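Local structure of SnoaL-like polyketide cyclase (Agrobacterium tumefaciens str. C58, 3EHC) at residues F98-F103 against S116-V121; P56-E61 against L76-T81; C80-I85 against R94-C99. The protein has no established function but is classed as a SnoaL-like polyketide cyclase with the NTF2-like fold, and probably acts on a small organic substrate. One frame throughout, in Å; residues are numbered along the deposited sequence. Where two conformers were deposited one is given.

Contact 1: residues F98-F103 against S116-V121; sequences FCEHVF and SVLDKV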
loop_
_atom_site.group_PDB
_atom_site.type_symbol
_atom_site.label_atom_id
_atom_site.label_comp_id
_atom_site.label_asym_id
_atom_site.label_seq_id
_atom_site.Cartn_x
_atom_site.Cartn_y
_atom_site.Cartn_z
ATOM N N PHE B 98 -2.602 9.947 -7.794
ATOM C CA PHE B 98 -2.865 8.707 -7.092
ATOM C C PHE B 98 -1.611 8.254 -6.383
ATOM O O PHE B 98 -0.505 8.627 -6.754
ATOM C CB PHE B 98 -3.299 7.617 -8.075
ATOM C CG PHE B 98 -2.300 7.347 -9.161
ATOM C CD1 PHE B 98 -2.303 8.094 -10.319
ATOM C CD2 PHE B 98 -1.371 6.338 -9.033
ATOM C CE1 PHE B 98 -1.385 7.868 -11.304
ATOM C CE2 PHE B 98 -0.463 6.103 -10.028
ATOM C CZ PHE B 98 -0.466 6.869 -11.169
ATOM N N CYS B 99 -1.785 7.429 -5.362
ATOM C CA CYS B 99 -0.643 6.902 -4.632
ATOM C C CYS B 99 -0.431 5.430 -4.923
ATOM O O CYS B 99 -1.328 4.735 -5.400
ATOM C CB CYS B 99 -0.818 7.115 -3.137
ATOM S SG CYS B 99 -0.694 8.806 -2.647
ATOM N N GLU B 100 0.786 4.988 -4.637
ATOM C CA GLU B 100 1.172 3.586 -4.678
ATOM C C GLU B 100 1.795 3.261 -3.311
ATOM O O GLU B 100 2.623 4.026 -2.807
ATOM C CB GLU B 100 2.205 3.345 -5.767
ATOM C CG GLU B 100 2.574 1.871 -5.972
ATOM C CD GLU B 100 3.801 1.678 -6.876
ATOM O OE1 GLU B 100 4.227 2.643 -7.544
ATOM O OE2 GLU B 100 4.341 0.548 -6.923
ATOM N N HIS B 101 1.367 2.146 -2.720
ATOM C CA HIS B 101 1.949 1.625 -1.484
ATOM C C HIS B 101 2.694 0.340 -1.793
ATOM O O HIS B 101 2.124 -0.643 -2.248
ATOM C CB HIS B 101 0.888 1.340 -0.458
ATOM C CG HIS B 101 0.265 2.576 0.110
ATOM N ND1 HIS B 101 -0.581 2.551 1.194
ATOM C CD2 HIS B 101 0.363 3.871 -0.264
ATOM C CE1 HIS B 101 -0.965 3.781 1.479
ATOM N NE2 HIS B 101 -0.403 4.600 0.609
ATOM N N VAL B 102 3.984 0.344 -1.512
ATOM C CA VAL B 102 4.848 -0.719 -1.991
ATOM C C VAL B 102 5.828 -1.165 -0.898
ATOM O O VAL B 102 6.376 -0.357 -0.165
ATOM C CB VAL B 102 5.541 -0.286 -3.341
ATOM C CG1 VAL B 102 6.189 1.048 -3.175
ATOM C CG2 VAL B 102 6.510 -1.394 -3.918
ATOM N N PHE B 103 5.968 -2.480 -0.781
ATOM C CA PHE B 103 6.942 -3.145 0.101
ATOM C C PHE B 103 8.100 -3.733 -0.720
ATOM O O PHE B 103 7.880 -4.326 -1.780
ATOM C CB PHE B 103 6.269 -4.285 0.905
ATOM C CG PHE B 103 5.347 -3.801 1.960
ATOM C CD1 PHE B 103 4.033 -3.462 1.643
ATOM C CD2 PHE B 103 5.779 -3.618 3.272
ATOM C CE1 PHE B 103 3.188 -2.955 2.605
ATOM C CE2 PHE B 103 4.886 -3.113 4.249
ATOM C CZ PHE B 103 3.628 -2.792 3.904
ATOM N N SER B 116 3.385 -4.388 -4.601
ATOM C CA SER B 116 2.874 -3.055 -4.859
ATOM C C SER B 116 1.356 -3.063 -5.051
ATOM O O SER B 116 0.803 -3.972 -5.665
ATOM C CB SER B 116 3.571 -2.482 -6.089
ATOM O OG SER B 116 2.797 -1.442 -6.641
ATOM N N VAL B 117 0.693 -2.052 -4.495
ATOM C CA VAL B 117 -0.733 -1.792 -4.722
ATOM C C VAL B 117 -0.886 -0.317 -5.112
ATOM O O VAL B 117 -0.396 0.562 -4.407
ATOM C CB VAL B 117 -1.605 -2.173 -3.457
ATOM C CG1 VAL B 117 -3.015 -1.884 -3.706
ATOM C CG2 VAL B 117 -1.450 -3.650 -3.095
ATOM N N LEU B 118 -1.554 -0.062 -6.242
ATOM C CA LEU B 118 -1.900 1.299 -6.705
ATOM C C LEU B 118 -3.354 1.659 -6.350
ATOM O O LEU B 118 -4.215 0.782 -6.282
ATOM C CB LEU B 118 -1.704 1.407 -8.225
ATOM C CG LEU B 118 -0.255 1.393 -8.725
ATOM C CD1 LEU B 118 -0.155 0.817 -10.155
ATOM C CD2 LEU B 118 0.329 2.781 -8.684
ATOM N N ASP B 119 -3.611 2.947 -6.092
ATOM C CA ASP B 119 -4.935 3.415 -5.720
ATOM C C ASP B 119 -5.773 3.702 -6.983
ATOM O O ASP B 119 -5.908 4.856 -7.418
ATOM C CB ASP B 119 -4.834 4.639 -4.797
ATOM C CG ASP B 119 -6.170 5.012 -4.140
ATOM O OD1 ASP B 119 -7.170 4.288 -4.303
ATOM O OD2 ASP B 119 -6.214 6.050 -3.467
ATOM N N LYS B 120 -6.352 2.630 -7.526
ATOM C CA LYS B 120 -7.220 2.682 -8.673
ATOM C C LYS B 120 -8.480 3.463 -8.365
ATOM O O LYS B 120 -8.967 4.191 -9.232
ATOM C CB LYS B 120 -7.531 1.263 -9.183
ATOM C CG LYS B 120 -8.455 1.215 -10.382
ATOM C CD LYS B 120 -8.413 -0.077 -11.151
ATOM C CE LYS B 120 -9.350 -0.009 -12.348
ATOM N NZ LYS B 120 -9.364 -1.251 -13.150
ATOM N N VAL B 121 -8.996 3.336 -7.138
ATOM C CA VAL B 121 -10.225 4.029 -6.753
ATOM C C VAL B 121 -10.070 5.558 -6.902
ATOM O O VAL B 121 -11.006 6.194 -7.313
ATOM C CB VAL B 121 -10.729 3.584 -5.336
ATOM C CG1 VAL B 121 -12.000 4.283 -4.965
ATOM C CG2 VAL B 121 -10.973 2.043 -5.305
HETATM O O HOH W 1 -4.188 7.876 -3.618
#
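Ser116 OG donates its proton to Glu100 OE2 across 2.5 Å, a short bond that joins the two strands of the hairpin 96-107/110-118, part of the curved sheet of the NTF2-like fold. The serine meets the anti side of the carboxylate, 29° out of its plane. Glu100 reaches it diagonally because CG stands anti to the backbone N (chi1 -175°) and the chain runs extended, lying across Leu118 on the way. Leu118 CD2 fills the corner between two neighbours: it rests 3.5 Å from Glu100 CB and comes at the edge of the Phe98 ring, 3.7 Å from CE2.

His101 and Val117 form the hydrogen-bonded antiparallel pair, with N-to-O distances of 2.9 Å from His101 N to Val117 O and 3.0 Å from Val117 N to His101 O. Their side chains lie on the other face of the sheet, where both pack against the second subunit, and His101 NE2 bonds Arg75. The pairing ends as Asp119 N bonds Cys99 O at 3.0 Å. Asp119 then caps helix 120-127 through OD1, weakly, to Ala122 N, while a water donating to Asp119 OD2 at 2.7 Å accepts from Cys99 N.

Contact 2: residues P56-E61 against L76-T81; sequences PDLRFE and LFFDCT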
loop_
_atom_site.group_PDB
_atom_site.type_symbol
_atom_site.label_atom_id
_atom_site.label_comp_id
_atom_site.label_asym_id
_atom_site.label_seq_id
_atom_site.Cartn_x
_atom_site.Cartn_y
_atom_site.Cartn_z
ATOM N N PRO B 56 4.483 9.652 -19.895
ATOM C CA PRO B 56 5.714 10.390 -20.171
ATOM C C PRO B 56 6.202 11.309 -19.045
ATOM O O PRO B 56 7.403 11.360 -18.801
ATOM C CB PRO B 56 5.369 11.159 -21.468
ATOM C CG PRO B 56 4.353 10.287 -22.156
ATOM C CD PRO B 56 3.537 9.704 -21.031
ATOM N N ASP B 57 5.289 11.977 -18.347
ATOM C CA ASP B 57 5.656 12.913 -17.276
ATOM C C ASP B 57 5.755 12.235 -15.902
ATOM O O ASP B 57 5.758 12.917 -14.883
ATOM C CB ASP B 57 4.683 14.109 -17.234
ATOM C CG ASP B 57 3.280 13.716 -16.804
ATOM O OD1 ASP B 57 3.017 12.517 -16.606
ATOM O OD2 ASP B 57 2.429 14.609 -16.632
ATOM N N LEU B 58 5.852 10.903 -15.877
ATOM C CA LEU B 58 5.922 10.148 -14.611
ATOM C C LEU B 58 7.136 10.632 -13.829
ATOM O O LEU B 58 8.190 10.891 -14.399
ATOM C CB LEU B 58 6.004 8.629 -14.857
ATOM C CG LEU B 58 5.846 7.689 -13.662
ATOM C CD1 LEU B 58 4.449 7.822 -13.057
ATOM C CD2 LEU B 58 6.079 6.321 -14.148
ATOM N N ARG B 59 6.954 10.754 -12.523
ATOM C CA ARG B 59 7.993 11.165 -11.597
ATOM C C ARG B 59 7.727 10.495 -10.233
ATOM O O ARG B 59 6.598 10.471 -9.744
ATOM C CB ARG B 59 7.997 12.684 -11.474
ATOM C CG ARG B 59 8.944 13.217 -10.444
ATOM C CD ARG B 59 9.128 14.713 -10.539
ATOM N NE ARG B 59 10.554 15.026 -10.449
ATOM C CZ ARG B 59 11.274 14.983 -9.331
ATOM N NH1 ARG B 59 10.714 14.663 -8.168
ATOM N NH2 ARG B 59 12.569 15.265 -9.381
ATOM N N PHE B 60 8.791 9.981 -9.632
ATOM C CA PHE B 60 8.736 9.218 -8.399
ATOM C C PHE B 60 9.161 10.075 -7.210
ATOM O O PHE B 60 10.225 10.680 -7.204
ATOM C CB PHE B 60 9.636 7.998 -8.525
ATOM C CG PHE B 60 9.145 6.986 -9.505
ATOM C CD1 PHE B 60 9.465 7.095 -10.847
ATOM C CD2 PHE B 60 8.371 5.918 -9.084
ATOM C CE1 PHE B 60 9.020 6.140 -11.776
ATOM C CE2 PHE B 60 7.913 4.950 -10.005
ATOM C CZ PHE B 60 8.248 5.058 -11.349
ATOM N N GLU B 61 8.303 10.107 -6.211
ATOM C CA GLU B 61 8.490 10.903 -5.036
ATOM C C GLU B 61 7.833 10.178 -3.869
ATOM O O GLU B 61 6.639 9.945 -3.909
ATOM C CB GLU B 61 7.776 12.223 -5.292
ATOM C CG GLU B 61 7.852 13.253 -4.181
ATOM C CD GLU B 61 8.748 14.409 -4.531
ATOM O OE1 GLU B 61 8.885 14.732 -5.740
ATOM O OE2 GLU B 61 9.309 14.992 -3.584
ATOM N N LEU B 76 4.296 6.376 -2.227
ATOM C CA LEU B 76 4.688 7.203 -3.346
ATOM C C LEU B 76 3.441 7.910 -3.842
ATOM O O LEU B 76 2.384 7.279 -3.972
ATOM C CB LEU B 76 5.198 6.317 -4.485
ATOM C CG LEU B 76 6.351 5.372 -4.153
ATOM C CD1 LEU B 76 6.585 4.303 -5.233
ATOM C CD2 LEU B 76 7.526 6.259 -3.963
ATOM N N PHE B 77 3.595 9.195 -4.151
ATOM C CA PHE B 77 2.554 10.039 -4.659
ATOM C C PHE B 77 2.879 10.420 -6.117
ATOM O O PHE B 77 4.011 10.820 -6.436
ATOM C CB PHE B 77 2.423 11.284 -3.770
ATOM C CG PHE B 77 1.530 12.334 -4.362
ATOM C CD1 PHE B 77 0.176 12.072 -4.537
ATOM C CD2 PHE B 77 2.051 13.559 -4.799
ATOM C CE1 PHE B 77 -0.660 12.998 -5.103
ATOM C CE2 PHE B 77 1.204 14.521 -5.377
ATOM C CZ PHE B 77 -0.152 14.233 -5.534
ATOM N N PHE B 78 1.888 10.225 -6.992
ATOM C CA PHE B 78 1.999 10.545 -8.416
ATOM C C PHE B 78 1.001 11.598 -8.808
ATOM O O PHE B 78 -0.145 11.582 -8.365
ATOM C CB PHE B 78 1.763 9.306 -9.271
ATOM C CG PHE B 78 2.788 8.243 -9.079
ATOM C CD1 PHE B 78 3.979 8.277 -9.789
ATOM C CD2 PHE B 78 2.551 7.177 -8.179
ATOM C CE1 PHE B 78 4.938 7.280 -9.602
ATOM C CE2 PHE B 78 3.469 6.173 -8.000
ATOM C CZ PHE B 78 4.665 6.209 -8.702
ATOM N N ASP B 79 1.475 12.520 -9.634
ATOM C CA ASP B 79 0.689 13.570 -10.235
ATOM C C ASP B 79 1.171 13.646 -11.693
ATOM O O ASP B 79 2.209 14.211 -11.984
ATOM C CB ASP B 79 0.948 14.868 -9.455
ATOM C CG ASP B 79 0.049 16.025 -9.869
ATOM O OD1 ASP B 79 -0.766 15.883 -10.798
ATOM O OD2 ASP B 79 0.157 17.095 -9.224
ATOM N N CYS B 80 0.439 12.999 -12.587
ATOM C CA CYS B 80 0.954 12.680 -13.905
ATOM C C CYS B 80 -0.172 12.561 -14.944
ATOM O O CYS B 80 -1.349 12.735 -14.604
ATOM C CB CYS B 80 1.792 11.411 -13.805
ATOM S SG CYS B 80 0.879 10.022 -13.230
ATOM N N THR B 81 0.206 12.274 -16.196
ATOM C CA THR B 81 -0.683 12.397 -17.340
ATOM C C THR B 81 -0.530 11.160 -18.249
ATOM O O THR B 81 0.207 11.176 -19.226
ATOM C CB THR B 81 -0.399 13.766 -18.079
ATOM O OG1 THR B 81 -0.137 14.825 -17.133
ATOM C CG2 THR B 81 -1.538 14.197 -18.961
HETATM O O HOH W 2 4.905 13.646 -12.590
HETATM O O HOH W 3 4.184 11.697 -10.956
HETATM O O HOH W 4 5.815 8.764 -6.870
#
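Phe78 presents its ring edge to one face of Phe60, an offset edge-to-face pair with centroids 5.3 Å apart and planes at 80°. The leading atoms of Phe78 are CE1 and CZ, and they meet Phe60 toward the rim of its ring, at CD2 and CE2. Leu58 closes in beside them: CD1 lies only 3.3 Å from Phe78 CD1, a tight contact made at an oblique angle to the ring, and the same methyl reaches toward Cys80 SG. With CG anti to the backbone N (chi1 -170°), Leu58 is brought over to the strand although its CB does not head there. Helices 5-17 and 40-54 cover this cluster from beyond, through Leu13, Leu16 and Phe52, in keeping with an NTF2-like fold whose bent sheet cradles its helices.

Residues 56-61, the link from helix 40-54 to strand 62-67, run roughly antiparallel to residues 76-81, of and just past strand 71-80, but stand too far off in the middle for direct pairing; CA of Arg59 and CA of Phe78 are 6.8 Å apart. Waters occupy the gap. One bridges Arg59 O to Asp79 N; another bridges Glu61 N to Phe77 O and sits over the centre of one Phe78 face. A third lies within bonding distance of both Asp57 O and Asp79 O, though it may not serve both at once. A direct backbone bond appears where Phe77 N meets Glu61 O at 3.1 Å.

At the far end the Asp57 carboxylate grips Thr81 twice. OD1 accepts a hydrogen bond from Thr81 N at 2.9 Å through its syn lone pair, and OD2 accepts one from Thr81 OG1 at 2.6 Å, also on the syn side but 27° out of the carboxylate plane. Arg95 adds a long, weak ion pair to OD2.

Contact 3: residues C80-I85 against R94-C99; sequences CTPKSI and RRVQFC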
loop_
_atom_site.group_PDB
_atom_site.type_symbol
_atom_site.label_atom_id
_atom_site.label_comp_id
_atom_site.label_asym_id
_atom_site.label_seq_id
_atom_site.Cartn_x
_atom_site.Cartn_y
_atom_site.Cartn_z
ATOM N N CYS B 80 0.439 12.999 -12.587
ATOM C CA CYS B 80 0.954 12.680 -13.905
ATOM C C CYS B 80 -0.172 12.561 -14.944
ATOM O O CYS B 80 -1.349 12.735 -14.604
ATOM C CB CYS B 80 1.792 11.411 -13.805
ATOM S SG CYS B 80 0.879 10.022 -13.230
ATOM N N THR B 81 0.206 12.274 -16.196
ATOM C CA THR B 81 -0.683 12.397 -17.340
ATOM C C THR B 81 -0.530 11.160 -18.249
ATOM O O THR B 81 0.207 11.176 -19.226
ATOM C CB THR B 81 -0.399 13.766 -18.079
ATOM O OG1 THR B 81 -0.137 14.825 -17.133
ATOM C CG2 THR B 81 -1.538 14.197 -18.961
ATOM N N PRO B 82 -1.235 10.070 -17.904
ATOM C CA PRO B 82 -1.255 8.865 -18.741
ATOM C C PRO B 82 -1.807 9.222 -20.098
ATOM O O PRO B 82 -2.833 9.881 -20.158
ATOM C CB PRO B 82 -2.192 7.937 -17.983
ATOM C CG PRO B 82 -2.181 8.415 -16.595
ATOM C CD PRO B 82 -2.050 9.903 -16.694
ATOM N N LYS B 83 -1.121 8.805 -21.161
ATOM C CA LYS B 83 -1.516 9.093 -22.537
ATOM C C LYS B 83 -2.868 8.524 -22.928
ATOM O O LYS B 83 -3.600 9.137 -23.712
ATOM C CB LYS B 83 -0.494 8.511 -23.489
ATOM C CG LYS B 83 0.688 9.358 -23.662
ATOM C CD LYS B 83 1.538 8.870 -24.831
ATOM C CE LYS B 83 2.031 10.060 -25.698
ATOM N NZ LYS B 83 3.274 9.736 -26.473
ATOM N N SER B 84 -3.163 7.345 -22.400
ATOM C CA SER B 84 -4.191 6.509 -22.945
ATOM C C SER B 84 -4.860 5.686 -21.825
ATOM O O SER B 84 -5.379 6.263 -20.866
ATOM C CB SER B 84 -3.531 5.677 -24.039
ATOM O OG SER B 84 -4.510 5.120 -24.850
ATOM N N ILE B 85 -4.877 4.361 -21.960
ATOM C CA ILE B 85 -5.469 3.472 -20.971
ATOM C C ILE B 85 -4.471 3.286 -19.867
ATOM O O ILE B 85 -3.296 3.145 -20.153
ATOM C CB ILE B 85 -5.775 2.110 -21.591
ATOM C CG1 ILE B 85 -6.777 2.294 -22.745
ATOM C CG2 ILE B 85 -6.295 1.172 -20.521
ATOM C CD1 ILE B 85 -6.629 1.250 -23.862
ATOM N N ARG B 94 -5.576 12.984 -19.475
ATOM C CA ARG B 94 -5.931 13.822 -18.334
ATOM C C ARG B 94 -4.936 13.613 -17.193
ATOM O O ARG B 94 -4.476 12.494 -16.917
ATOM C CB ARG B 94 -7.350 13.556 -17.869
ATOM C CG ARG B 94 -8.395 14.219 -18.733
ATOM C CD ARG B 94 -9.747 13.683 -18.375
ATOM N NE ARG B 94 -9.855 12.314 -18.819
ATOM C CZ ARG B 94 -10.898 11.528 -18.610
ATOM N NH1 ARG B 94 -11.972 11.944 -17.963
ATOM N NH2 ARG B 94 -10.861 10.302 -19.087
ATOM N N ARG B 95 -4.641 14.710 -16.513
ATOM C CA ARG B 95 -3.796 14.694 -15.327
ATOM C C ARG B 95 -4.526 14.117 -14.111
ATOM O O ARG B 95 -5.652 14.535 -13.793
ATOM C CB ARG B 95 -3.330 16.113 -14.987
ATOM C CG ARG B 95 -2.514 16.188 -13.693
ATOM C CD ARG B 95 -1.826 17.531 -13.534
ATOM N NE ARG B 95 -0.608 17.510 -14.347
ATOM C CZ ARG B 95 0.644 17.597 -13.887
ATOM N NH1 ARG B 95 0.866 17.764 -12.585
ATOM N NH2 ARG B 95 1.692 17.564 -14.734
ATOM N N VAL B 96 -3.890 13.170 -13.423
ATOM C CA VAL B 96 -4.527 12.480 -12.309
ATOM C C VAL B 96 -3.510 12.318 -11.200
ATOM O O VAL B 96 -2.320 12.287 -11.446
ATOM C CB VAL B 96 -5.128 11.091 -12.731
ATOM C CG1 VAL B 96 -6.413 11.250 -13.650
ATOM C CG2 VAL B 96 -4.067 10.215 -13.390
ATOM N N GLN B 97 -3.994 12.282 -9.962
ATOM C CA GLN B 97 -3.164 12.078 -8.792
ATOM C C GLN B 97 -3.577 10.767 -8.110
ATOM O O GLN B 97 -4.756 10.499 -7.903
ATOM C CB GLN B 97 -3.275 13.220 -7.783
ATOM C CG GLN B 97 -2.783 14.562 -8.271
ATOM C CD GLN B 97 -3.826 15.227 -9.118
ATOM O OE1 GLN B 97 -4.998 15.142 -8.802
ATOM N NE2 GLN B 97 -3.415 15.861 -10.218
ATOM N N PHE B 98 -2.602 9.947 -7.794
ATOM C CA PHE B 98 -2.865 8.707 -7.092
ATOM C C PHE B 98 -1.611 8.254 -6.383
ATOM O O PHE B 98 -0.505 8.627 -6.754
ATOM C CB PHE B 98 -3.299 7.617 -8.075
ATOM C CG PHE B 98 -2.300 7.347 -9.161
ATOM C CD1 PHE B 98 -2.303 8.094 -10.319
ATOM C CD2 PHE B 98 -1.371 6.338 -9.033
ATOM C CE1 PHE B 98 -1.385 7.868 -11.304
ATOM C CE2 PHE B 98 -0.463 6.103 -10.028
ATOM C CZ PHE B 98 -0.466 6.869 -11.169
ATOM N N CYS B 99 -1.785 7.429 -5.362
ATOM C CA CYS B 99 -0.643 6.902 -4.632
ATOM C C CYS B 99 -0.431 5.430 -4.923
ATOM O O CYS B 99 -1.328 4.735 -5.400
ATOM C CB CYS B 99 -0.818 7.115 -3.137
ATOM S SG CYS B 99 -0.694 8.806 -2.647
#
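Cys80 and Val96 make the hydrogen-bonded antiparallel pair at the mouth of the connection between strands 71-80 and 96-107, central neighbours in the sheet of this NTF2-like fold. Cys80 N bonds Val96 O at 3.1 Å, and the return bond, Val96 N to Cys80 O, is shorter, at 2.8 Å. The same carbonyl oxygen also takes a CA-H...O contact from Arg95 CA at 3.2 Å.

On the face that Cys80 shares with Val96, the sulfur turns toward Phe98. The first torsion sets SG between the backbone N and the carbonyl carbon (chi1 60°), and from there it approaches Phe98 at CE1, 3.7 Å away. This is a sulfur-aromatic contact of oblique kind, with SG 4.8 Å from the ring centroid and 65° off the ring normal. Phe78 and Phe86 also meet the Phe98 ring, while Ile123 of helix 120-127 packs on it.

Thr81 comes next, pointing its two branches at different arginines. CG2 lies against the backbone of Arg94, while OG1, bonded to Asp57, passes beside the Arg95 guanidinium at packing distance. That guanidinium has its own acidic partner: its NH1 forms a salt bridge with Asp79 OD1, which Gln97 NE2 also reaches.

The ring of Pro82 then touches two residues of the opposing segment: CD rests 3.6 Å from Arg94 O, and also lies 3.9 Å from Val96 CG2. Beyond the main sheet the two backbones remain joined on the way to the small sheet of strands 85-86 and 89-90, first by a hydrogen bond between the backbones of Pro82 and Gly93, then by one between those of Ser84 and Asn92.

All three contacts reach one five-stranded sheet, and along the chain they come in the order 2, 3, 1. Contact 2 ends on residues 80-81, where contact 3 begins; contact 3 ends on residues 98-99, where contact 1 begins. The centres of contacts 2 and 3 lie about 8 Å apart, and contact 1 has its centre about 12 Å from that of contact 2 and about 13 Å from that of contact 3. Backbone bonds such as Glu100 N to Leu76 O join contacts 1 and 2. The series moves across neighbouring strands, from the loop packed on strand 71-80, through 96-107, to 110-118, tying the helix-packed loop to the strands that meet the second subunit.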